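PDB 4WRR: putative diacylglycerol kinase from Bacillus anthracis, which probably transfers a phosphate group from ATP to diacylglycerol to make phosphatidic acid, as expected of a magnesium-binding bacterial lipid kinase. Local coordinates for residues G69-V74 against G96-F101; E76-L81 against H135-W140; N201-G206 against K216-T221. All coordinates share one frame; numbering follows the deposited sequence.

The three contacts lie around the junction of the catalytic domain and the beta-sandwich domain. Contact 2 is buried; contacts 1 and 3 are partly exposed. Contacts 1 and 2 both use helix 71-81, one at its start and the other further along. Contact 1 is polar, with a carboxylate, backbone amides and waters. Contact 2 is mostly aliphatic and has no hydrogen bond between its segments. Contact 3 is a loop site where a magnesium ion and a glutamate bind backbone atoms. They also touch each other. Phe101 of contact 1 packs on Asn138 of contact 2, and Asp100 reaches Gly206 of contact 3. Asn201 of contact 3 is probably hydrogen-bonded to Leu137 and Asn138 of contact 2.

Contact 1 of 3, residues G69-V74 against G96-F101; sequences GGDGTV and GTCNDF
Asp71 reaches across to the start of helix 100-104 and accepts a hydrogen bond from Asp100. Its OD1 lies 2.9 Å from Asp100 N, with an N-H...O angle of 146°, and uses the lone pair on the side of OD2. The other oxygen, OD2, rests 3.4 Å from CB of Cys98. Asp71 CG sits beside its own backbone N (chi1 -70°), and this torsion brings the carboxylate end nearer to residues 98-100 than its CB direction alone would. Water 3 adds a second grip on OD1. It donates to Asp71 OD1 at 2.7 Å and accepts from Phe101 N, so two successive amides of the helix start are tied to one oxygen, the first directly and the next through the water. The carboxylate of Asp100 lies nearby but has its own partners, the backbone N atoms of Gly206 and Gly207.

Gly70 and Gly96 bring the two backbones very close. Their CA atoms are 3.7 Å apart, and Gly70 CA is 3.4 Å from Gly96 N. No side chain stands between them. Gly70 is the N-cap residue of helix 71-81, and its carbonyl accepts a bond from Val74 N.

The Asn99 amide closes the 96-99 turn on itself and brings its end toward Gly69 and Gly70. Its OD1 accepts from Gly96 N at 2.9 Å, in the carbonyl plane and on a lone pair. Its ND2 donates back to Gly96 O at 2.9 Å, approaching from above that carbonyl plane. The amide also has an outside partner in Gln109. Water 1 donates to both Asn99 OD1 and Gly69 O and so joins the end of strand 64-69 to the turn before helix 100-104.

The sequence GGDGT at the end of strand 64-69 is the glycine-rich signature of the diacylglycerol kinase catalytic domain. In relatives this loop lines the nucleotide-binding cleft, and the same role is likely here.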
ATOM      1  N   GLY A  69      15.929  17.462   8.180  1.00 22.37           N
ATOM      2  CA  GLY A  69      16.408  18.429   7.205  1.00 22.46           C
ATOM      3  C   GLY A  69      16.251  19.851   7.723  1.00 22.93           C
ATOM      4  O   GLY A  69      15.775  20.074   8.825  1.00 22.16           O
ATOM      5  N   GLY A  70      16.744  20.793   6.936  1.00 24.25           N
ATOM      6  CA  GLY A  70      16.804  22.204   7.280  1.00 24.76           C
ATOM      7  C   GLY A  70      15.513  22.880   6.915  1.00 25.44           C
ATOM      8  O   GLY A  70      14.514  22.177   6.591  1.00 23.28           O
ATOM      9  N   ASP A  71      15.514  24.224   6.964  1.00 25.90           N
ATOM     10  CA  ASP A  71      14.282  25.018   6.680  1.00 27.27           C
ATOM     11  C   ASP A  71      13.603  24.609   5.354  1.00 25.68           C
ATOM     12  O   ASP A  71      12.377  24.607   5.259  1.00 24.55           O
ATOM     13  CB  ASP A  71      14.584  26.520   6.614  1.00 30.06           C
ATOM     14  CG  ASP A  71      14.946  27.145   7.978  1.00 33.96           C
ATOM     15  OD1 ASP A  71      14.590  26.621   9.040  1.00 35.64           O
ATOM     16  OD2 ASP A  71      15.580  28.223   7.971  1.00 41.29           O
ATOM     17  N   GLY A  72      14.411  24.303   4.340  1.00 24.60           N
ATOM     18  CA  GLY A  72      13.915  23.973   2.992  1.00 24.60           C
ATOM     19  C   GLY A  72      13.182  22.642   2.950  1.00 24.39           C
ATOM     20  O   GLY A  72      12.137  22.524   2.338  1.00 23.66           O
ATOM     21  N   THR A  73      13.735  21.635   3.618  1.00 23.68           N
ATOM     22  CA  THR A  73      13.081  20.376   3.705  1.00 24.86           C
ATOM     23  C   THR A  73      11.809  20.482   4.512  1.00 24.09           C
ATOM     24  O   THR A  73      10.789  19.916   4.126  1.00 23.13           O
ATOM     25  CB  THR A  73      13.994  19.275   4.305  1.00 26.96           C
ATOM     26  OG1 THR A  73      15.323  19.418   3.779  1.00 28.06           O
ATOM     27  CG2 THR A  73      13.493  17.910   3.894  1.00 27.24           C
ATOM     28  N   VAL A  74      11.851  21.220   5.629  1.00 23.14           N
ATOM     29  CA  VAL A  74      10.657  21.441   6.421  1.00 22.49           C
ATOM     30  C   VAL A  74       9.554  22.152   5.606  1.00 23.64           C
ATOM     31  O   VAL A  74       8.361  21.788   5.693  1.00 22.88           O
ATOM     32  CB  VAL A  74      10.938  22.234   7.686  1.00 22.24           C
ATOM     33  CG1 VAL A  74       9.668  22.609   8.431  1.00 21.76           C
ATOM     34  CG2 VAL A  74      11.808  21.410   8.615  1.00 23.55           C
ATOM     35  N   GLY A  96      19.519  21.437   9.224  1.00 29.71           N
ATOM     36  CA  GLY A  96      20.200  22.569   8.582  1.00 30.94           C
ATOM     37  C   GLY A  96      20.923  23.378   9.646  1.00 33.83           C
ATOM     38  O   GLY A  96      21.154  22.904  10.758  1.00 33.27           O
ATOM     39  N   THR A  97      21.248  24.617   9.312  1.00 36.78           N
ATOM     40  CA  THR A  97      21.969  25.483  10.207  1.00 43.42           C
ATOM     41  C   THR A  97      21.054  26.449  10.968  1.00 43.75           C
ATOM     42  O   THR A  97      21.326  26.813  12.089  1.00 43.85           O
ATOM     43  CB  THR A  97      22.990  26.269   9.406  1.00 49.31           C
ATOM     44  OG1 THR A  97      23.951  25.346   8.855  1.00 50.06           O
ATOM     45  CG2 THR A  97      23.702  27.306  10.321  1.00 55.34           C
ATOM     46  N   CYS A  98      19.937  26.790  10.361  1.00 41.22           N
ATOM     47  CA  CYS A  98      19.012  27.705  10.940  1.00 39.50           C
ATOM     48  C   CYS A  98      17.856  27.009  11.706  1.00 33.37           C
ATOM     49  O   CYS A  98      17.706  27.226  12.915  1.00 31.63           O
ATOM     50  CB  CYS A  98      18.478  28.561   9.802  1.00 44.42           C
ATOM     51  SG  CYS A  98      17.410  29.858  10.350  1.00 48.70           S
ATOM     52  N   ASN A  99      17.062  26.182  11.018  1.00 28.24           N
ATOM     53  CA  ASN A  99      16.012  25.389  11.649  1.00 25.75           C
ATOM     54  C   ASN A  99      15.011  26.182  12.488  1.00 25.49           C
ATOM     55  O   ASN A  99      14.743  25.844  13.652  1.00 24.25           O
ATOM     56  CB  ASN A  99      16.629  24.305  12.518  1.00 25.30           C
ATOM     57  CG  ASN A  99      17.805  23.607  11.834  1.00 26.25           C
ATOM     58  OD1 ASN A  99      17.645  22.969  10.798  1.00 24.56           O
ATOM     59  ND2 ASN A  99      18.987  23.758  12.405  1.00 26.12           N
ATOM     60  N   ASP A 100      14.492  27.255  11.911  1.00 24.89           N
ATOM     61  CA  ASP A 100      13.687  28.201  12.675  1.00 25.68           C
ATOM     62  C   ASP A 100      12.485  27.542  13.344  1.00 25.32           C
ATOM     63  O   ASP A 100      12.309  27.680  14.543  1.00 26.27           O
ATOM     64  CB  ASP A 100      13.226  29.366  11.791  1.00 26.43           C
ATOM     65  CG  ASP A 100      14.278  30.456  11.687  1.00 27.84           C
ATOM     66  OD1 ASP A 100      15.033  30.644  12.674  1.00 28.55           O
ATOM     67  OD2 ASP A 100      14.342  31.150  10.653  1.00 28.37           O
ATOM     68  N   PHE A 101      11.679  26.794  12.596  1.00 25.02           N
ATOM     69  CA  PHE A 101      10.491  26.270  13.210  1.00 24.50           C
ATOM     70  C   PHE A 101      10.807  25.254  14.316  1.00 25.04           C
ATOM     71  O   PHE A 101      10.087  25.189  15.315  1.00 25.42           O
ATOM     72  CB  PHE A 101       9.436  25.763  12.229  1.00 23.80           C
ATOM     73  CG  PHE A 101       8.040  25.960  12.761  1.00 23.74           C
ATOM     74  CD1 PHE A 101       7.479  27.234  12.772  1.00 24.10           C
ATOM     75  CD2 PHE A 101       7.348  24.930  13.354  1.00 23.39           C
ATOM     76  CE1 PHE A 101       6.241  27.459  13.338  1.00 23.92           C
ATOM     77  CE2 PHE A 101       6.090  25.133  13.891  1.00 23.75           C
ATOM     78  CZ  PHE A 101       5.547  26.412  13.901  1.00 24.07           C
TER
HETATM   79  O   HOH W   1      15.118  22.384  10.321  1.00 24.11           O
HETATM   80  O   HOH W   2      18.148  25.406   7.932  1.00 19.47           O
HETATM   81  O   HOH W   3      12.070  25.926   9.696  1.00 26.95           O

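Contact 2 of 3, residues E76-L81 against H135-W140; sequences ECTNGL and HFLNFW
Thr78 meets Leu137 where helix 71-81 of the catalytic domain packs against the turn between strands 134-136 and 139-142. Those strands belong to two different antiparallel sheets, so the helix touches the point where the chain passes from one sheet to the next. The Thr78 and Leu137 side chains cross obliquely. Leu137 CG lies beside its backbone N (chi1 -74°), and CD1 then continues the chain in an extended line (chi2 178°). This carries CD1 to 3.3 Å from Thr78 OG1.

The buried Thr78 hydroxyl is paired within its own helix. Its OG1 lies beside its own backbone N (chi1 -63°) and hydrogen-bonds to the carbonyl of Val74, one turn earlier. The same torsion sets CG2 anti to the backbone N, on the side of His135 and Leu137. Thr78 CG2 is 4.0 Å from Leu137 CG and 4.2 Å from His135 CB. One methyl thus touches two residues that both direct CB toward the helix. His135 meets Thr78 through that CB rather than through its imidazole.

Phe136, between them, directs its CB away from the helix. Its side chain touches Ala129 and Asp273, and it offers the helix only backbone. His135 also contacts Ala82 and Leu287, while Leu137 packs on Val128 and Phe101. Around the contact lie strands 123-131 and 282-294 and helix 100-104. No hydrogen bond joins the two segments. The nearest approach of Phe136 to the helix is at its alpha carbon, where Phe136 CA lies 4.4 Å from Thr78 CG2.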
ATOM      1  N   GLU A  76       9.161  21.994   2.307  1.00 26.34           N
ATOM      2  CA  GLU A  76       8.589  20.989   1.407  1.00 27.48           C
ATOM      3  C   GLU A  76       7.494  20.195   2.115  1.00 26.21           C
ATOM      4  O   GLU A  76       6.471  19.919   1.530  1.00 24.90           O
ATOM      5  CB  GLU A  76       9.667  20.045   0.897  1.00 29.75           C
ATOM      6  CG  GLU A  76      10.564  20.631  -0.189  1.00 32.75           C
ATOM      7  CD  GLU A  76      11.282  19.537  -0.957  1.00 36.58           C
ATOM      8  OE1 GLU A  76      10.711  18.438  -1.125  1.00 40.05           O
ATOM      9  OE2 GLU A  76      12.396  19.769  -1.444  1.00 41.63           O
ATOM     10  N   CYS A  77       7.717  19.817   3.370  1.00 25.55           N
ATOM     11  CA  CYS A  77       6.692  19.116   4.116  1.00 25.46           C
ATOM     12  C   CYS A  77       5.466  19.986   4.402  1.00 25.66           C
ATOM     13  O   CYS A  77       4.336  19.493   4.389  1.00 26.03           O
ATOM     14  CB  CYS A  77       7.248  18.556   5.410  1.00 26.25           C
ATOM     15  SG  CYS A  77       8.564  17.338   5.160  1.00 27.71           S
ATOM     16  N   THR A  78       5.698  21.253   4.691  1.00 24.99           N
ATOM     17  CA  THR A  78       4.638  22.201   4.921  1.00 25.23           C
ATOM     18  C   THR A  78       3.760  22.281   3.671  1.00 25.79           C
ATOM     19  O   THR A  78       2.582  22.159   3.781  1.00 26.22           O
ATOM     20  CB  THR A  78       5.195  23.600   5.272  1.00 24.72           C
ATOM     21  OG1 THR A  78       5.920  23.540   6.482  1.00 23.29           O
ATOM     22  CG2 THR A  78       4.053  24.553   5.495  1.00 25.75           C
ATOM     23  N   ASN A  79       4.360  22.449   2.500  1.00 28.15           N
ATOM     24  CA  ASN A  79       3.623  22.467   1.260  1.00 30.64           C
ATOM     25  C   ASN A  79       2.998  21.142   0.852  1.00 31.79           C
ATOM     26  O   ASN A  79       1.975  21.132   0.194  1.00 31.21           O
ATOM     27  CB  ASN A  79       4.504  22.902   0.125  1.00 34.80           C
ATOM     28  CG  ASN A  79       4.711  24.375   0.110  1.00 39.85           C
ATOM     29  OD1 ASN A  79       3.811  25.138   0.460  1.00 40.62           O
ATOM     30  ND2 ASN A  79       5.914  24.794  -0.263  1.00 46.60           N
ATOM     31  N   GLY A  80       3.588  20.044   1.300  1.00 29.80           N
ATOM     32  CA  GLY A  80       3.032  18.765   1.034  1.00 29.01           C
ATOM     33  C   GLY A  80       1.764  18.529   1.808  1.00 28.13           C
ATOM     34  O   GLY A  80       0.770  18.114   1.228  1.00 27.07           O
ATOM     35  N   LEU A  81       1.793  18.813   3.111  1.00 26.73           N
ATOM     36  CA  LEU A  81       0.707  18.427   3.980  1.00 27.16           C
ATOM     37  C   LEU A  81      -0.392  19.453   4.074  1.00 25.91           C
ATOM     38  O   LEU A  81      -1.534  19.092   4.198  1.00 26.05           O
ATOM     39  CB  LEU A  81       1.178  18.162   5.381  1.00 27.16           C
ATOM     40  CG  LEU A  81       2.024  16.926   5.562  1.00 28.83           C
ATOM     41  CD1 LEU A  81       2.383  16.797   7.023  1.00 28.42           C
ATOM     42  CD2 LEU A  81       1.292  15.674   5.089  1.00 30.62           C
ATOM     43  N   HIS A 135       1.278  28.057   1.448  1.00 38.85           N
ATOM     44  CA  HIS A 135       1.392  27.964   2.912  1.00 35.46           C
ATOM     45  C   HIS A 135       2.754  28.296   3.502  1.00 35.14           C
ATOM     46  O   HIS A 135       3.794  28.103   2.860  1.00 37.90           O
ATOM     47  CB  HIS A 135       0.992  26.596   3.380  1.00 34.74           C
ATOM     48  CG  HIS A 135      -0.402  26.218   2.989  1.00 34.02           C
ATOM     49  ND1 HIS A 135      -0.691  25.598   1.795  1.00 35.41           N
ATOM     50  CD2 HIS A 135      -1.580  26.368   3.635  1.00 32.88           C
ATOM     51  CE1 HIS A 135      -1.989  25.397   1.715  1.00 35.79           C
ATOM     52  NE2 HIS A 135      -2.547  25.840   2.830  1.00 34.79           N
ATOM     53  N   PHE A 136       2.765  28.830   4.715  1.00 32.82           N
ATOM     54  CA  PHE A 136       4.027  28.994   5.421  1.00 30.91           C
ATOM     55  C   PHE A 136       3.863  28.897   6.918  1.00 29.91           C
ATOM     56  O   PHE A 136       2.767  29.040   7.451  1.00 30.63           O
ATOM     57  CB  PHE A 136       4.729  30.287   5.053  1.00 31.27           C
ATOM     58  CG  PHE A 136       3.981  31.538   5.445  1.00 29.93           C
ATOM     59  CD1 PHE A 136       3.036  32.080   4.612  1.00 31.49           C
ATOM     60  CD2 PHE A 136       4.254  32.179   6.638  1.00 28.28           C
ATOM     61  CE1 PHE A 136       2.335  33.244   4.988  1.00 32.44           C
ATOM     62  CE2 PHE A 136       3.597  33.342   6.995  1.00 27.74           C
ATOM     63  CZ  PHE A 136       2.643  33.879   6.164  1.00 29.34           C
ATOM     64  N   LEU A 137       4.972  28.582   7.570  1.00 28.66           N
ATOM     65  CA  LEU A 137       5.052  28.424   9.023  1.00 28.10           C
ATOM     66  C   LEU A 137       5.815  29.533   9.711  1.00 27.25           C
ATOM     67  O   LEU A 137       5.487  29.887  10.847  1.00 27.23           O
ATOM     68  CB  LEU A 137       5.766  27.107   9.390  1.00 29.69           C
ATOM     69  CG  LEU A 137       4.987  25.827   9.184  1.00 30.37           C
ATOM     70  CD1 LEU A 137       5.862  24.647   9.545  1.00 30.61           C
ATOM     71  CD2 LEU A 137       3.727  25.831  10.038  1.00 30.79           C
ATOM     72  N   ASN A 138       6.849  30.056   9.059  1.00 27.62           N
ATOM     73  CA  ASN A 138       7.701  31.078   9.680  1.00 26.81           C
ATOM     74  C   ASN A 138       7.300  32.495   9.314  1.00 26.26           C
ATOM     75  O   ASN A 138       6.905  33.256  10.184  1.00 26.53           O
ATOM     76  CB  ASN A 138       9.169  30.843   9.324  1.00 26.87           C
ATOM     77  CG  ASN A 138       9.692  29.543   9.870  1.00 29.17           C
ATOM     78  OD1 ASN A 138       9.448  29.203  11.035  1.00 30.01           O
ATOM     79  ND2 ASN A 138      10.419  28.792   9.041  1.00 29.88           N
ATOM     80  N   PHE A 139       7.419  32.860   8.040  1.00 26.04           N
ATOM     81  CA  PHE A 139       7.188  34.240   7.635  1.00 26.35           C
ATOM     82  C   PHE A 139       6.895  34.430   6.173  1.00 26.67           C
ATOM     83  O   PHE A 139       7.220  33.579   5.345  1.00 26.88           O
ATOM     84  CB  PHE A 139       8.435  35.100   7.961  1.00 26.01           C
ATOM     85  CG  PHE A 139       9.581  34.898   7.005  1.00 26.79           C
ATOM     86  CD1 PHE A 139      10.470  33.851   7.190  1.00 26.51           C
ATOM     87  CD2 PHE A 139       9.756  35.729   5.903  1.00 27.00           C
ATOM     88  CE1 PHE A 139      11.511  33.647   6.299  1.00 27.31           C
ATOM     89  CE2 PHE A 139      10.785  35.524   5.014  1.00 27.56           C
ATOM     90  CZ  PHE A 139      11.673  34.479   5.213  1.00 27.61           C
ATOM     91  N   TRP A 140       6.396  35.624   5.880  1.00 26.64           N
ATOM     92  CA  TRP A 140       6.180  36.148   4.539  1.00 28.79           C
ATOM     93  C   TRP A 140       6.815  37.512   4.588  1.00 29.60           C
ATOM     94  O   TRP A 140       6.617  38.228   5.581  1.00 28.59           O
ATOM     95  CB  TRP A 140       4.678  36.286   4.295  1.00 31.31           C
ATOM     96  CG  TRP A 140       4.202  36.942   2.990  1.00 33.16           C
ATOM     97  CD1 TRP A 140       3.651  36.310   1.933  1.00 35.41           C
ATOM     98  CD2 TRP A 140       4.198  38.346   2.661  1.00 34.73           C
ATOM     99  NE1 TRP A 140       3.339  37.208   0.947  1.00 37.37           N
ATOM    100  CE2 TRP A 140       3.659  38.465   1.369  1.00 36.98           C
ATOM    101  CE3 TRP A 140       4.609  39.505   3.327  1.00 34.18           C
ATOM    102  CZ2 TRP A 140       3.520  39.684   0.728  1.00 37.49           C
ATOM    103  CZ3 TRP A 140       4.479  40.720   2.678  1.00 35.58           C
ATOM    104  CH2 TRP A 140       3.953  40.797   1.393  1.00 36.72           C
TER

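Contact 3 of 3, residues N201-G206 against K216-T221; sequences NGEYLG and KCDDGT. With MG (magnesium ion), chain E.
Glu203 starts beside its backbone N (chi1 -60°) and then runs out straight (chi2 173°), which brings its carboxylate to Cys217 N. The target is the magnesium-binding loop before strand 222-228, in the beta-sandwich domain. Cys217 N donates to Glu203 OE1 at 3.0 Å in a nearly straight bond of 167°. Glu203 OE1 accepts it on its anti lone pair, the one away from OE2. Water 5 donates to the same oxygen and also to Asp218 OD1. It links the two acidic side chains, and Asp218 has a salt bridge with Lys124 through OD2. Cys217 SG lies 3.6 Å from Glu203 OE1. The carbon chain of Lys216 runs past the carboxylate, with CD 3.8 Å from OE1 of Glu203.

The ion has six ligands. Three come from the loop: Lys216 O, Asp219 OD1 and Thr221 O. Three waters complete the shell. The site is consistent with the structural magnesium site of related bacterial lipid kinases, where the ion probably orders the loop. Water 6, itself a ligand, also accepts from Lys216 N and donates to Asp219 OD2, so it ties two parts of the loop together.

Asn201 acts from the second shell. Its ND2 binds the carbonyls of Leu137 and Asp127, which fixes the amide, and its OD1 accepts from the metal-bound water 4 at 2.9 Å. The backbone carbonyl of Asn201 meets the loop as well. Its O lies 3.3 Å from Cys217 CA in a CA-H...O contact.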
ATOM      1  N   ASN A 201       4.644  34.326  11.620  1.00 25.37           N
ATOM      2  CA  ASN A 201       3.990  33.241  12.333  1.00 26.05           C
ATOM      3  C   ASN A 201       4.955  32.444  13.237  1.00 25.42           C
ATOM      4  O   ASN A 201       4.544  31.942  14.277  1.00 26.21           O
ATOM      5  CB  ASN A 201       3.390  32.277  11.322  1.00 28.76           C
ATOM      6  CG  ASN A 201       2.459  31.275  11.967  1.00 31.73           C
ATOM      7  OD1 ASN A 201       1.461  31.664  12.582  1.00 33.94           O
ATOM      8  ND2 ASN A 201       2.805  29.970  11.877  1.00 30.06           N
ATOM      9  N   GLY A 202       6.238  32.374  12.874  1.00 23.12           N
ATOM     10  CA  GLY A 202       7.256  31.703  13.695  1.00 22.55           C
ATOM     11  C   GLY A 202       7.776  32.506  14.859  1.00 22.64           C
ATOM     12  O   GLY A 202       7.788  33.749  14.802  1.00 24.16           O
ATOM     13  N   GLU A 203       8.140  31.826  15.935  1.00 20.80           N
ATOM     14  CA  GLU A 203       8.679  32.469  17.123  1.00 21.30           C
ATOM     15  C   GLU A 203      10.190  32.724  17.003  1.00 21.86           C
ATOM     16  O   GLU A 203      10.758  33.458  17.800  1.00 20.57           O
ATOM     17  CB  GLU A 203       8.282  31.683  18.390  1.00 22.04           C
ATOM     18  CG  GLU A 203       6.744  31.588  18.551  1.00 22.63           C
ATOM     19  CD  GLU A 203       6.242  30.696  19.663  1.00 23.63           C
ATOM     20  OE1 GLU A 203       5.077  30.202  19.575  1.00 24.85           O
ATOM     21  OE2 GLU A 203       6.961  30.480  20.655  1.00 24.40           O
ATOM     22  N   TYR A 204      10.831  32.128  15.972  1.00 22.07           N
ATOM     23  CA  TYR A 204      12.247  32.349  15.678  1.00 22.46           C
ATOM     24  C   TYR A 204      12.362  32.655  14.227  1.00 23.34           C
ATOM     25  O   TYR A 204      11.698  32.045  13.400  1.00 25.92           O
ATOM     26  CB  TYR A 204      13.082  31.127  16.009  1.00 22.74           C
ATOM     27  CG  TYR A 204      13.345  30.917  17.470  1.00 23.53           C
ATOM     28  CD1 TYR A 204      12.358  30.487  18.307  1.00 24.22           C
ATOM     29  CD2 TYR A 204      14.616  31.128  18.010  1.00 26.18           C
ATOM     30  CE1 TYR A 204      12.592  30.284  19.664  1.00 25.47           C
ATOM     31  CE2 TYR A 204      14.880  30.902  19.360  1.00 26.81           C
ATOM     32  CZ  TYR A 204      13.848  30.492  20.186  1.00 26.94           C
ATOM     33  OH  TYR A 204      14.059  30.259  21.520  1.00 28.36           O
ATOM     34  N   LEU A 205      13.189  33.627  13.902  1.00 24.25           N
ATOM     35  CA  LEU A 205      13.464  33.975  12.530  1.00 25.91           C
ATOM     36  C   LEU A 205      14.980  34.181  12.394  1.00 26.31           C
ATOM     37  O   LEU A 205      15.590  34.928  13.149  1.00 25.56           O
ATOM     38  CB  LEU A 205      12.755  35.288  12.126  1.00 25.20           C
ATOM     39  CG  LEU A 205      11.239  35.332  12.069  1.00 25.52           C
ATOM     40  CD1 LEU A 205      10.761  36.735  11.701  1.00 24.82           C
ATOM     41  CD2 LEU A 205      10.689  34.349  11.064  1.00 26.56           C
ATOM     42  N   GLY A 206      15.564  33.547  11.404  1.00 26.68           N
ATOM     43  CA  GLY A 206      16.998  33.640  11.199  1.00 30.22           C
ATOM     44  C   GLY A 206      17.860  33.039  12.291  1.00 29.19           C
ATOM     45  O   GLY A 206      18.969  33.448  12.468  1.00 29.67           O
ATOM     46  N   LYS A 216       3.485  34.325  18.357  1.00 22.85           N
ATOM     47  CA  LYS A 216       3.204  32.985  18.811  1.00 24.33           C
ATOM     48  C   LYS A 216       2.653  32.237  17.618  1.00 24.41           C
ATOM     49  O   LYS A 216       1.851  32.791  16.864  1.00 22.89           O
ATOM     50  CB  LYS A 216       2.174  32.978  19.936  1.00 27.92           C
ATOM     51  CG  LYS A 216       2.618  33.705  21.197  1.00 30.04           C
ATOM     52  CD  LYS A 216       3.710  32.911  21.930  1.00 32.94           C
ATOM     53  CE  LYS A 216       4.413  33.751  23.001  1.00 35.72           C
ATOM     54  NZ  LYS A 216       5.158  32.939  24.009  1.00 37.66           N
ATOM     55  N   CYS A 217       3.083  30.981  17.442  1.00 23.11           N
ATOM     56  CA  CYS A 217       2.648  30.182  16.300  1.00 23.26           C
ATOM     57  C   CYS A 217       1.237  29.559  16.493  1.00 22.87           C
ATOM     58  O   CYS A 217       0.777  28.873  15.627  1.00 23.05           O
ATOM     59  CB  CYS A 217       3.657  29.051  16.005  1.00 22.78           C
ATOM     60  SG  CYS A 217       3.670  27.773  17.300  1.00 24.14           S
ATOM     61  N   ASP A 218       0.598  29.757  17.637  1.00 23.71           N
ATOM     62  CA  ASP A 218      -0.690  29.093  17.938  1.00 25.47           C
ATOM     63  C   ASP A 218      -1.730  30.025  18.600  1.00 26.97           C
ATOM     64  O   ASP A 218      -2.622  29.551  19.296  1.00 29.05           O
ATOM     65  CB  ASP A 218      -0.425  27.895  18.854  1.00 26.22           C
ATOM     66  CG  ASP A 218       0.384  28.254  20.098  1.00 28.09           C
ATOM     67  OD1 ASP A 218       0.812  29.435  20.254  1.00 25.85           O
ATOM     68  OD2 ASP A 218       0.625  27.321  20.912  1.00 31.65           O
ATOM     69  N   ASP A 219      -1.587  31.334  18.446  1.00 27.01           N
ATOM     70  CA  ASP A 219      -2.522  32.266  19.077  1.00 27.64           C
ATOM     71  C   ASP A 219      -3.655  32.715  18.151  1.00 29.02           C
ATOM     72  O   ASP A 219      -4.426  33.575  18.530  1.00 30.66           O
ATOM     73  CB  ASP A 219      -1.803  33.472  19.673  1.00 27.09           C
ATOM     74  CG  ASP A 219      -1.197  34.371  18.622  1.00 28.53           C
ATOM     75  OD1 ASP A 219      -1.159  33.984  17.418  1.00 30.41           O
ATOM     76  OD2 ASP A 219      -0.684  35.441  19.008  1.00 26.29           O
ATOM     77  N   GLY A 220      -3.743  32.149  16.949  1.00 29.20           N
ATOM     78  CA  GLY A 220      -4.863  32.394  16.049  1.00 30.42           C
ATOM     79  C   GLY A 220      -4.825  33.723  15.308  1.00 31.32           C
ATOM     80  O   GLY A 220      -5.776  34.035  14.640  1.00 32.03           O
ATOM     81  N   THR A 221      -3.741  34.504  15.426  1.00 30.81           N
ATOM     82  CA  THR A 221      -3.540  35.704  14.623  1.00 31.77           C
ATOM     83  C   THR A 221      -2.125  35.781  14.075  1.00 30.20           C
ATOM     84  O   THR A 221      -1.211  35.133  14.596  1.00 30.59           O
ATOM     85  CB  THR A 221      -3.748  37.028  15.416  1.00 36.66           C
ATOM     86  OG1 THR A 221      -2.845  37.093  16.549  1.00 40.37           O
ATOM     87  CG2 THR A 221      -5.110  37.139  15.907  1.00 41.70           C
TER
HETATM   88 MG    MG E 401       0.459  34.122  15.703  1.00 22.46          MG
HETATM   89  O   HOH W   4      -0.389  32.283  14.740  1.00 26.35           O
HETATM   90  O   HOH W   5       3.227  29.212  21.430  1.00 26.65           O
HETATM   91  O   HOH W   6       1.182  35.874  17.235  1.00 27.22           O
HETATM   92  O   HOH W   7       1.658  35.432  14.382  1.00 35.58           O